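Local coordinates for ecto-NAD+ glycohydrolase (CD38 molecule) (Bos taurus, PDB 3GC6), which belongs to the ADP-ribosyl cyclase family as a disulfide-rich, glycosylated ectoenzyme whose fold joins a helical region to a parallel beta sheet, at residues Asp108-Leu111 against Gly112-Asp116. The protein carries 1 engineered substitution. Numbering follows the deposited sequence.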
ATOM      1  N   ASP A 108      15.048  -5.417  -5.597  1.00  4.39           N
ATOM      2  CA  ASP A 108      13.873  -4.683  -6.040  1.00  4.74           C
ATOM      3  C   ASP A 108      12.563  -5.376  -5.625  1.00  4.34           C
ATOM      4  O   ASP A 108      11.478  -4.902  -5.936  1.00  4.87           O
ATOM      5  CB  ASP A 108      13.918  -4.477  -7.558  1.00  4.89           C
ATOM      6  CG  ASP A 108      15.106  -3.642  -8.001  1.00  6.45           C
ATOM      7  OD1 ASP A 108      15.267  -2.513  -7.441  1.00  6.42           O
ATOM      8  OD2 ASP A 108      15.858  -4.074  -8.912  1.00  5.91           O
ATOM      9  N   THR A 109      12.663  -6.548  -4.970  1.00  3.82           N
ATOM     10  CA  THR A 109      11.489  -7.159  -4.355  1.00  3.90           C
ATOM     11  C   THR A 109      11.187  -6.379  -3.069  1.00  3.38           C
ATOM     12  O   THR A 109      12.045  -5.636  -2.576  1.00  3.94           O
ATOM     13  CB  THR A 109      11.762  -8.645  -3.983  1.00  3.87           C
ATOM     14  OG1 THR A 109      12.818  -8.752  -3.020  1.00  3.97           O
ATOM     15  CG2 THR A 109      12.128  -9.442  -5.255  1.00  4.02           C
ATOM     16  N   LEU A 110       9.995  -6.565  -2.491  1.00  3.75           N
ATOM     17  CA  LEU A 110       9.670  -5.826  -1.252  1.00  3.69           C
ATOM     18  C   LEU A 110      10.709  -6.104  -0.160  1.00  3.64           C
ATOM     19  O   LEU A 110      11.333  -5.185   0.403  1.00  3.89           O
ATOM     20  CB  LEU A 110       8.277  -6.194  -0.768  1.00  3.73           C
ATOM     21  CG  LEU A 110       7.680  -5.349   0.367  1.00  3.77           C
ATOM     22  CD1 LEU A 110       6.141  -5.445   0.356  1.00  4.58           C
ATOM     23  CD2 LEU A 110       8.228  -5.821   1.708  1.00  4.53           C
ATOM     24  N   LEU A 111      10.925  -7.393   0.109  1.00  3.52           N
ATOM     25  CA  LEU A 111      11.820  -7.742   1.211  1.00  3.42           C
ATOM     26  C   LEU A 111      13.277  -7.349   0.904  1.00  3.20           C
ATOM     27  O   LEU A 111      14.028  -6.959   1.815  1.00  3.46           O
ATOM     28  CB  LEU A 111      11.695  -9.243   1.576  1.00  3.57           C
ATOM     29  CG  LEU A 111      10.340  -9.611   2.190  1.00  3.86           C
ATOM     30  CD1 LEU A 111      10.294 -11.114   2.479  1.00  4.20           C
ATOM     31  CD2 LEU A 111      10.085  -8.797   3.515  1.00  4.11           C
ATOM     32  N   GLY A 112      13.700  -7.555  -0.358  1.00  3.43           N
ATOM     33  CA  GLY A 112      15.055  -7.170  -0.762  1.00  3.39           C
ATOM     34  C   GLY A 112      15.248  -5.668  -0.615  1.00  3.62           C
ATOM     35  O   GLY A 112      16.325  -5.199  -0.224  1.00  3.79           O
ATOM     36  N   TYR A 113      14.217  -4.911  -0.954  1.00  3.66           N
ATOM     37  CA  TYR A 113      14.271  -3.469  -0.816  1.00  3.85           C
ATOM     38  C   TYR A 113      14.365  -3.042   0.648  1.00  3.47           C
ATOM     39  O   TYR A 113      15.159  -2.153   1.000  1.00  4.15           O
ATOM     40  CB  TYR A 113      13.035  -2.858  -1.505  1.00  3.74           C
ATOM     41  CG  TYR A 113      13.006  -1.343  -1.503  1.00  4.44           C
ATOM     42  CD1 TYR A 113      13.635  -0.636  -2.508  1.00  5.23           C
ATOM     43  CD2 TYR A 113      12.325  -0.627  -0.523  1.00  4.65           C
ATOM     44  CE1 TYR A 113      13.610   0.773  -2.521  1.00  5.75           C
ATOM     45  CE2 TYR A 113      12.284   0.775  -0.534  1.00  4.75           C
ATOM     46  CZ  TYR A 113      12.940   1.460  -1.531  1.00  5.62           C
ATOM     47  OH  TYR A 113      12.910   2.858  -1.561  1.00  6.74           O
ATOM     48  N   LEU A 114      13.572  -3.668   1.516  1.00  3.50           N
ATOM     49  CA  LEU A 114      13.671  -3.320   2.942  1.00  3.77           C
ATOM     50  C   LEU A 114      15.094  -3.539   3.475  1.00  3.66           C
ATOM     51  O   LEU A 114      15.601  -2.720   4.229  1.00  3.97           O
ATOM     52  CB  LEU A 114      12.726  -4.178   3.782  1.00  4.02           C
ATOM     53  CG  LEU A 114      11.335  -3.662   4.079  1.00  5.64           C
ATOM     54  CD1 LEU A 114      10.703  -2.905   2.935  1.00  6.00           C
ATOM     55  CD2 LEU A 114      10.414  -4.768   4.733  1.00  5.23           C
ATOM     56  N   ALA A 115      15.707  -4.676   3.111  1.00  3.41           N
ATOM     57  CA  ALA A 115      16.931  -5.136   3.774  1.00  3.22           C
ATOM     58  C   ALA A 115      18.219  -4.645   3.127  1.00  3.62           C
ATOM     59  O   ALA A 115      19.261  -4.680   3.736  1.00  3.60           O
ATOM     60  CB  ALA A 115      16.910  -6.673   3.810  1.00  3.63           C
ATOM     61  N   ASP A 116      18.144  -4.143   1.890  1.00  3.70           N
ATOM     62  CA  ASP A 116      19.355  -3.832   1.134  1.00  4.17           C
ATOM     63  C   ASP A 116      20.237  -2.860   1.909  1.00  3.77           C
ATOM     64  O   ASP A 116      19.761  -1.790   2.329  1.00  3.94           O
ATOM     65  CB  ASP A 116      18.952  -3.173  -0.193  1.00  4.20           C
ATOM     66  CG  ASP A 116      20.101  -3.120  -1.208  1.00  5.97           C
ATOM     67  OD1 ASP A 116      21.122  -3.792  -1.032  1.00  6.22           O
ATOM     68  OD2 ASP A 116      19.930  -2.394  -2.205  1.00  8.30           O
TER
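Thr-109 and Gly-112 meet through an N-cap bond at the start of helix 110-115: Gly-112 N donates to Thr-109 OG1 over 3.0 Å, with an N-H...O angle of 147°. A chi1 of 62° tucks OG1 between the backbone N and carbonyl carbon of Thr-109, from where it reaches the first turn; the same hydroxyl is also hydrogen-bonded to Leu-106 O. The carbonyl of Thr-109 opens the i to i+4 ladder, its O taking Tyr-113 N at 2.8 Å. Next comes Leu-114 N to Leu-110 O, 2.9 Å long, then Ala-115 N to Leu-111 O at 3.1 Å. Beside this ladder, Leu-110 and Leu-114 point the same way, one turn apart, and touch through their CD2 methyls at 3.9 Å. Leu-114 CD2 also comes within 4.2 Å of Leu-111 CD2, and Ile-47 of helix 44-55 packs against all three leucines. Tyr-113, its CG anti to the backbone N, carries its ring away from the turn to meet Tyr-31 of helix 20-35, the planes inclined by about 50°. Ala-115 instead faces Phe-149 and Trp-150 of helix 145-159. In this largely buried contact the threonine cap thus gives Gly-112 N, which lies ahead of the ladder, an acceptor, the next three N-H groups bond to the carbonyls of Thr-109, Leu-110 and Leu-111, and the apolar side chains join three surrounding helices.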